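Fiber protein (Raptor siadenovirus a, PDB 5FJL) probably mediates attachment of the virus to host cells through its trimeric head domain, the C-terminal part of the capsid fibre. Local coordinates at residues T60-L72 and Y160-L172. Residues are numbered along the deposited sequence; the frame is centred on the assembly and turned at random.
Sequences TSITITILGNYGL and YMHIVTVHPFLSL
Thr63 and Ser171 exchange two backbone hydrogen bonds, and Thr65 and Phe169 exchange two more. Thr63 N reaches Ser171 O at 2.8 Å, nearly straight at 171°. Thr65 N reaches Phe169 O at 2.8 Å. Ile64 and Leu170 form the non-hydrogen-bonded pair between them. A water beside the Thr65 and Ser171 side chains joins three groups. It lies 2.7 Å from Thr65 OG1 and donates to Ser171 OG and to Phe169 O. Ser171 OG is also hydrogen-bonded to Asn111 O.

These strands, 62-67 and 169-171, run antiparallel in the all-beta fibre head, and the second lies at the C-terminal end of the chain. On the N-terminal side of Pro168 the segments no longer pair, and waters and side chains make the contact. A second water lies 2.5 Å from Tyr70 OH and also binds Thr165 OG1 and Val166 N. The Tyr70 ring meets Val164 O and Thr165 CA at its edge. Val164 and Thr165 form a classic beta bulge against strand 115-122.

Ile66 CD1 lies 3.6 Å from Pro168 CG. Phe169 CG lies anti to the carbonyl carbon (chi1 -64°), which sets the ring edge against Thr65 O. Phe169 CE2 meets Leu67 CD1 at 4.0 Å. Leu170 lies on the face opposite Phe169, with Ile64, and its CG meets Ile62 CD1. Ile62 also packs on Ile64 of a neighbouring subunit.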
ATOM      1  N   THR A  60     -20.089   2.226 -10.399  1.00 43.87           N
ATOM      2  CA  THR A  60     -19.809   2.396 -11.830  1.00 44.06           C
ATOM      3  C   THR A  60     -18.826   1.309 -12.310  1.00 45.68           C
ATOM      4  O   THR A  60     -19.022   0.135 -11.982  1.00 47.37           O
ATOM      5  CB  THR A  60     -19.328   3.832 -12.169  1.00 48.93           C
ATOM      6  OG1 THR A  60     -17.919   3.931 -11.940  1.00 46.12           O
ATOM      7  CG2 THR A  60     -20.059   4.887 -11.328  1.00 48.76           C
ATOM      8  N   SER A  61     -17.771   1.689 -13.045  1.00 41.07           N
ATOM      9  CA  SER A  61     -16.766   0.742 -13.544  1.00 40.00           C
ATOM     10  C   SER A  61     -15.652   0.391 -12.551  1.00 35.17           C
ATOM     11  O   SER A  61     -14.709  -0.319 -12.932  1.00 40.45           O
ATOM     12  CB  SER A  61     -16.109   1.278 -14.828  1.00 41.33           C
ATOM     13  OG  SER A  61     -15.370   2.467 -14.566  1.00 43.43           O
ATOM     14  N   ILE A  62     -15.719   0.895 -11.317  0.50 32.08           N
ATOM     15  CA  ILE A  62     -14.776   0.416 -10.299  0.50 29.00           C
ATOM     16  C   ILE A  62     -15.414  -0.480  -9.255  0.50 27.30           C
ATOM     17  O   ILE A  62     -16.459  -0.141  -8.662  0.50 24.72           O
ATOM     18  CB  ILE A  62     -13.991   1.510  -9.578  0.50 30.63           C
ATOM     19  CG1 ILE A  62     -12.943   0.819  -8.724  0.50 31.25           C
ATOM     20  CG2 ILE A  62     -14.843   2.329  -8.630  0.50 31.11           C
ATOM     21  CD1 ILE A  62     -11.904   1.737  -8.196  0.50 32.05           C
ATOM     22  N   THR A  63     -14.730  -1.601  -9.011  1.00 24.52           N
ATOM     23  CA  THR A  63     -15.151  -2.553  -8.015  0.50 23.17           C
ATOM     24  C   THR A  63     -14.114  -2.564  -6.878  1.00 22.04           C
ATOM     25  O   THR A  63     -12.918  -2.516  -7.147  1.00 21.97           O
ATOM     26  CB  THR A  63     -15.247  -3.963  -8.610  0.50 23.50           C
ATOM     27  OG1 THR A  63     -16.174  -3.967  -9.712  0.50 26.70           O
ATOM     28  CG2 THR A  63     -15.719  -4.962  -7.575  0.50 22.84           C
ATOM     29  N   ILE A  64     -14.589  -2.664  -5.667  1.00 20.04           N
ATOM     30  CA  ILE A  64     -13.752  -2.782  -4.468  1.00 20.04           C
ATOM     31  C   ILE A  64     -14.112  -4.093  -3.819  1.00 20.69           C
ATOM     32  O   ILE A  64     -15.276  -4.342  -3.493  1.00 20.74           O
ATOM     33  CB  ILE A  64     -13.932  -1.594  -3.516  1.00 21.70           C
ATOM     34  CG1 ILE A  64     -13.655  -0.328  -4.343  1.00 26.40           C
ATOM     35  CG2 ILE A  64     -13.033  -1.766  -2.278  1.00 23.07           C
ATOM     36  CD1 ILE A  64     -13.419   0.962  -3.621  1.00 31.50           C
ATOM     37  N   THR A  65     -13.123  -4.952  -3.616  1.00 18.05           N
ATOM     38  CA  THR A  65     -13.325  -6.279  -3.043  1.00 18.03           C
ATOM     39  C   THR A  65     -12.619  -6.402  -1.719  1.00 18.47           C
ATOM     40  O   THR A  65     -11.421  -6.054  -1.605  1.00 18.36           O
ATOM     41  CB  THR A  65     -12.858  -7.390  -4.011  1.00 19.42           C
ATOM     42  OG1 THR A  65     -13.542  -7.232  -5.267  1.00 21.75           O
ATOM     43  CG2 THR A  65     -13.094  -8.786  -3.443  1.00 20.25           C
ATOM     44  N   ILE A  66     -13.334  -6.917  -0.726  0.50 18.54           N
ATOM     45  CA  ILE A  66     -12.824  -7.179   0.614  0.50 18.69           C
ATOM     46  C   ILE A  66     -12.854  -8.686   0.818  0.50 19.26           C
ATOM     47  O   ILE A  66     -13.750  -9.350   0.303  0.50 18.63           O
ATOM     48  CB  ILE A  66     -13.719  -6.573   1.705  0.50 21.22           C
ATOM     49  CG1 ILE A  66     -13.814  -5.066   1.554  0.50 22.64           C
ATOM     50  CG2 ILE A  66     -13.157  -6.874   3.083  0.50 22.37           C
ATOM     51  CD1 ILE A  66     -12.518  -4.383   1.875  0.50 23.86           C
ATOM     52  N   LEU A  67     -11.879  -9.236   1.527  1.00 19.50           N
ATOM     53  CA  LEU A  67     -11.926 -10.632   1.941  1.00 19.56           C
ATOM     54  C   LEU A  67     -12.572 -10.746   3.321  1.00 23.73           C
ATOM     55  O   LEU A  67     -12.350  -9.910   4.190  1.00 26.30           O
ATOM     56  CB  LEU A  67     -10.511 -11.210   1.964  1.00 21.01           C
ATOM     57  CG  LEU A  67      -9.765 -11.023   0.635  1.00 20.23           C
ATOM     58  CD1 LEU A  67      -8.403 -11.703   0.759  1.00 21.96           C
ATOM     59  CD2 LEU A  67     -10.576 -11.570  -0.546  1.00 20.94           C
ATOM     60  N   GLY A  68     -13.353 -11.785   3.525  1.00 22.37           N
ATOM     61  CA  GLY A  68     -14.123 -11.940   4.749  1.00 25.24           C
ATOM     62  C   GLY A  68     -13.429 -12.708   5.824  1.00 27.33           C
ATOM     63  O   GLY A  68     -12.403 -13.337   5.598  1.00 28.57           O
ATOM     64  N   ASN A  69     -14.003 -12.652   7.033  1.00 31.27           N
ATOM     65  CA  ASN A  69     -13.688 -13.634   8.108  1.00 37.18           C
ATOM     66  C   ASN A  69     -12.305 -13.492   8.723  1.00 33.48           C
ATOM     67  O   ASN A  69     -11.698 -14.464   9.152  1.00 38.22           O
ATOM     68  CB  ASN A  69     -13.856 -15.087   7.634  1.00 40.76           C
ATOM     69  CG  ASN A  69     -15.195 -15.329   6.996  1.00 46.78           C
ATOM     70  OD1 ASN A  69     -15.277 -15.653   5.813  1.00 48.15           O
ATOM     71  ND2 ASN A  69     -16.261 -15.128   7.767  1.00 52.31           N
ATOM     72  N   TYR A  70     -11.816 -12.266   8.754  1.00 33.44           N
ATOM     73  CA  TYR A  70     -10.512 -12.000   9.329  1.00 32.67           C
ATOM     74  C   TYR A  70     -10.451 -10.516   9.646  1.00 31.70           C
ATOM     75  O   TYR A  70     -11.291  -9.756   9.178  1.00 34.32           O
ATOM     76  CB  TYR A  70      -9.402 -12.403   8.324  1.00 34.57           C
ATOM     77  CG  TYR A  70      -9.055 -11.294   7.420  1.00 30.30           C
ATOM     78  CD1 TYR A  70      -9.889 -10.928   6.390  1.00 31.03           C
ATOM     79  CD2 TYR A  70      -7.922 -10.541   7.637  1.00 30.45           C
ATOM     80  CE1 TYR A  70      -9.611  -9.836   5.588  1.00 35.60           C
ATOM     81  CE2 TYR A  70      -7.619  -9.465   6.821  1.00 35.07           C
ATOM     82  CZ  TYR A  70      -8.492  -9.109   5.814  1.00 33.31           C
ATOM     83  OH  TYR A  70      -8.241  -8.050   4.986  1.00 41.44           O
ATOM     84  N   GLY A  71      -9.455 -10.122  10.433  1.00 30.91           N
ATOM     85  CA  GLY A  71      -9.078  -8.718  10.616  1.00 29.59           C
ATOM     86  C   GLY A  71      -8.659  -8.379  12.041  1.00 28.75           C
ATOM     87  O   GLY A  71      -8.620  -9.256  12.911  1.00 25.02           O
ATOM     88  N   LEU A  72      -8.332  -7.087  12.230  1.00 27.98           N
ATOM     89  CA  LEU A  72      -7.957  -6.503  13.520  1.00 26.19           C
ATOM     90  C   LEU A  72      -9.157  -5.980  14.320  1.00 25.60           C
ATOM     91  O   LEU A  72     -10.117  -5.493  13.755  1.00 26.53           O
ATOM     92  CB  LEU A  72      -6.976  -5.337  13.317  1.00 26.23           C
ATOM     93  CG  LEU A  72      -5.645  -5.516  12.563  1.00 29.46           C
ATOM     94  CD1 LEU A  72      -4.866  -4.208  12.499  1.00 30.66           C
ATOM     95  CD2 LEU A  72      -4.819  -6.587  13.245  1.00 30.59           C
ATOM     96  N   TYR A 160       3.062 -21.893   7.084  1.00 14.86           N
ATOM     97  CA  TYR A 160       1.870 -21.073   7.027  1.00 15.71           C
ATOM     98  C   TYR A 160       2.186 -19.688   6.505  1.00 15.16           C
ATOM     99  O   TYR A 160       3.279 -19.188   6.763  1.00 15.43           O
ATOM    100  CB  TYR A 160       1.176 -20.927   8.404  1.00 16.15           C
ATOM    101  CG  TYR A 160       0.735 -22.261   8.933  1.00 15.90           C
ATOM    102  CD1 TYR A 160      -0.497 -22.782   8.560  1.00 16.68           C
ATOM    103  CD2 TYR A 160       1.566 -23.005   9.728  1.00 16.53           C
ATOM    104  CE1 TYR A 160      -0.885 -24.044   8.994  1.00 17.78           C
ATOM    105  CE2 TYR A 160       1.197 -24.259  10.171  1.00 16.97           C
ATOM    106  CZ  TYR A 160      -0.030 -24.761   9.799  1.00 17.69           C
ATOM    107  OH  TYR A 160      -0.422 -26.047  10.218  1.00 20.21           O
ATOM    108  N   MET A 161       1.192 -19.103   5.838  1.00 15.30           N
ATOM    109  CA  MET A 161       1.179 -17.644   5.617  1.00 14.43           C
ATOM    110  C   MET A 161      -0.058 -17.105   6.257  1.00 14.85           C
ATOM    111  O   MET A 161      -1.154 -17.505   5.857  1.00 16.39           O
ATOM    112  CB  MET A 161       1.181 -17.298   4.130  1.00 15.29           C
ATOM    113  CG  MET A 161       1.124 -15.794   3.860  1.00 15.42           C
ATOM    114  SD  MET A 161       0.969 -15.310   2.118  1.00 16.63           S
ATOM    115  CE  MET A 161      -0.727 -15.685   1.827  1.00 17.69           C
ATOM    116  N   HIS A 162       0.107 -16.156   7.161  1.00 14.25           N
ATOM    117  CA  HIS A 162      -1.022 -15.480   7.777  1.00 14.99           C
ATOM    118  C   HIS A 162      -1.151 -14.081   7.193  1.00 15.60           C
ATOM    119  O   HIS A 162      -0.203 -13.316   7.300  1.00 16.60           O
ATOM    120  CB  HIS A 162      -0.848 -15.375   9.291  1.00 16.24           C
ATOM    121  CG  HIS A 162      -0.628 -16.692   9.980  1.00 16.60           C
ATOM    122  ND1 HIS A 162      -1.613 -17.650  10.053  1.00 18.96           N
ATOM    123  CD2 HIS A 162       0.452 -17.203  10.618  1.00 19.06           C
ATOM    124  CE1 HIS A 162      -1.150 -18.689  10.738  1.00 19.15           C
ATOM    125  NE2 HIS A 162       0.095 -18.452  11.079  1.00 19.44           N
ATOM    126  N   ILE A 163      -2.283 -13.760   6.609  1.00 15.42           N
ATOM    127  CA  ILE A 163      -2.581 -12.371   6.213  1.00 15.55           C
ATOM    128  C   ILE A 163      -3.191 -11.678   7.424  1.00 15.95           C
ATOM    129  O   ILE A 163      -4.293 -12.033   7.848  1.00 17.68           O
ATOM    130  CB  ILE A 163      -3.545 -12.286   5.008  1.00 16.59           C
ATOM    131  CG1 ILE A 163      -3.031 -13.116   3.817  1.00 17.66           C
ATOM    132  CG2 ILE A 163      -3.841 -10.832   4.671  1.00 17.50           C
ATOM    133  CD1 ILE A 163      -3.904 -13.065   2.601  1.00 19.58           C
ATOM    134  N   VAL A 164      -2.490 -10.710   7.971  1.00 16.10           N
ATOM    135  CA  VAL A 164      -2.932  -9.979   9.139  1.00 16.78           C
ATOM    136  C   VAL A 164      -3.900  -8.863   8.749  1.00 18.31           C
ATOM    137  O   VAL A 164      -4.987  -8.739   9.304  1.00 19.62           O
ATOM    138  CB  VAL A 164      -1.749  -9.406   9.907  1.00 17.78           C
ATOM    139  CG1 VAL A 164      -2.243  -8.554  11.087  1.00 18.70           C
ATOM    140  CG2 VAL A 164      -0.817 -10.521  10.373  1.00 19.52           C
ATOM    141  N   THR A 165      -3.506  -8.084   7.760  1.00 18.32           N
ATOM    142  CA  THR A 165      -4.403  -7.042   7.233  1.00 20.24           C
ATOM    143  C   THR A 165      -3.955  -6.730   5.793  1.00 16.52           C
ATOM    144  O   THR A 165      -2.817  -6.973   5.424  1.00 17.96           O
ATOM    145  CB  THR A 165      -4.475  -5.854   8.201  1.00 24.28           C
ATOM    146  OG1 THR A 165      -5.705  -5.108   7.990  1.00 25.27           O
ATOM    147  CG2 THR A 165      -3.258  -5.071   8.048  1.00 23.66           C
ATOM    148  N   VAL A 166      -4.932  -6.324   4.979  1.00 15.98           N
ATOM    149  CA  VAL A 166      -4.664  -6.024   3.561  1.00 15.86           C
ATOM    150  C   VAL A 166      -5.563  -4.868   3.132  1.00 14.82           C
ATOM    151  O   VAL A 166      -6.721  -4.749   3.519  1.00 15.59           O
ATOM    152  CB  VAL A 166      -4.801  -7.285   2.665  1.00 17.45           C
ATOM    153  CG1 VAL A 166      -6.152  -7.940   2.817  1.00 20.41           C
ATOM    154  CG2 VAL A 166      -4.494  -6.991   1.214  1.00 16.87           C
ATOM    155  N   HIS A 167      -4.999  -3.978   2.332  1.00 14.20           N
ATOM    156  CA  HIS A 167      -5.783  -2.874   1.773  1.00 14.06           C
ATOM    157  C   HIS A 167      -6.819  -3.462   0.796  1.00 14.34           C
ATOM    158  O   HIS A 167      -6.528  -4.446   0.110  1.00 14.47           O
ATOM    159  CB  HIS A 167      -4.864  -1.880   1.048  1.00 14.26           C
ATOM    160  CG  HIS A 167      -5.551  -0.621   0.618  1.00 14.87           C
ATOM    161  ND1 HIS A 167      -5.868   0.392   1.497  1.00 15.13           N
ATOM    162  CD2 HIS A 167      -6.051  -0.243  -0.575  1.00 16.03           C
ATOM    163  CE1 HIS A 167      -6.513   1.347   0.860  1.00 16.48           C
ATOM    164  NE2 HIS A 167      -6.621   0.993  -0.409  1.00 15.71           N
ATOM    165  N   PRO A 168      -8.009  -2.857   0.689  1.00 14.78           N
ATOM    166  CA  PRO A 168      -9.000  -3.430  -0.206  1.00 15.25           C
ATOM    167  C   PRO A 168      -8.492  -3.563  -1.643  1.00 15.01           C
ATOM    168  O   PRO A 168      -7.636  -2.804  -2.103  1.00 15.09           O
ATOM    169  CB  PRO A 168     -10.152  -2.423  -0.118  1.00 16.56           C
ATOM    170  CG  PRO A 168     -10.046  -1.886   1.269  1.00 16.57           C
ATOM    171  CD  PRO A 168      -8.555  -1.739   1.474  1.00 15.75           C
ATOM    172  N   PHE A 169      -9.067  -4.515  -2.372  1.00 15.66           N
ATOM    173  CA  PHE A 169      -8.665  -4.776  -3.739  1.00 16.05           C
ATOM    174  C   PHE A 169      -9.484  -3.976  -4.745  1.00 17.48           C
ATOM    175  O   PHE A 169     -10.718  -4.035  -4.687  1.00 19.85           O
ATOM    176  CB  PHE A 169      -8.765  -6.266  -4.064  1.00 16.65           C
ATOM    177  CG  PHE A 169      -7.849  -7.128  -3.279  1.00 16.23           C
ATOM    178  CD1 PHE A 169      -6.548  -7.332  -3.704  1.00 17.43           C
ATOM    179  CD2 PHE A 169      -8.239  -7.684  -2.078  1.00 18.38           C
ATOM    180  CE1 PHE A 169      -5.681  -8.124  -2.999  1.00 16.73           C
ATOM    181  CE2 PHE A 169      -7.357  -8.461  -1.309  1.00 18.49           C
ATOM    182  CZ  PHE A 169      -6.056  -8.680  -1.788  1.00 17.51           C
ATOM    183  N   LEU A 170      -8.831  -3.250  -5.643  1.00 16.96           N
ATOM    184  CA  LEU A 170      -9.498  -2.439  -6.637  1.00 17.92           C
ATOM    185  C   LEU A 170      -9.457  -3.146  -7.986  1.00 18.49           C
ATOM    186  O   LEU A 170      -8.440  -3.757  -8.365  1.00 18.68           O
ATOM    187  CB  LEU A 170      -8.847  -1.052  -6.759  1.00 19.17           C
ATOM    188  CG  LEU A 170      -9.289   0.034  -5.791  1.00 23.22           C
ATOM    189  CD1 LEU A 170      -9.324  -0.374  -4.346  1.00 27.98           C
ATOM    190  CD2 LEU A 170      -8.427   1.284  -6.010  1.00 22.13           C
ATOM    191  N   SER A 171     -10.581  -3.035  -8.709  1.00 20.14           N
ATOM    192  CA  SER A 171     -10.654  -3.495 -10.101  1.00 23.16           C
ATOM    193  C   SER A 171     -11.321  -2.390 -10.912  1.00 23.99           C
ATOM    194  O   SER A 171     -12.318  -1.838 -10.477  1.00 24.76           O
ATOM    195  CB  SER A 171     -11.502  -4.759 -10.226  1.00 23.39           C
ATOM    196  OG  SER A 171     -11.112  -5.813  -9.354  1.00 26.04           O
ATOM    197  N   LEU A 172     -10.722  -2.043 -12.038  1.00 28.45           N
ATOM    198  CA  LEU A 172     -11.281  -1.034 -12.953  1.00 31.67           C
ATOM    199  C   LEU A 172     -11.908  -1.758 -14.140  1.00 36.42           C
ATOM    200  O   LEU A 172     -11.227  -2.555 -14.779  1.00 41.88           O
ATOM    201  CB  LEU A 172     -10.174  -0.071 -13.413  1.00 33.70           C
ATOM    202  CG  LEU A 172      -9.592   0.947 -12.421  1.00 37.58           C
ATOM    203  CD1 LEU A 172     -10.620   2.008 -12.090  1.00 37.96           C
ATOM    204  CD2 LEU A 172      -9.038   0.340 -11.133  1.00 37.64           C
TER
HETATM  205  O   HOH W   1     -12.094  -5.614  -6.818  1.00 22.48           O
HETATM  206  O   HOH W   2      -7.545  -6.128   6.500  1.00 38.75           O
HETATM  207  O   HOH W   3      -7.682  -5.196   9.779  1.00 36.80           O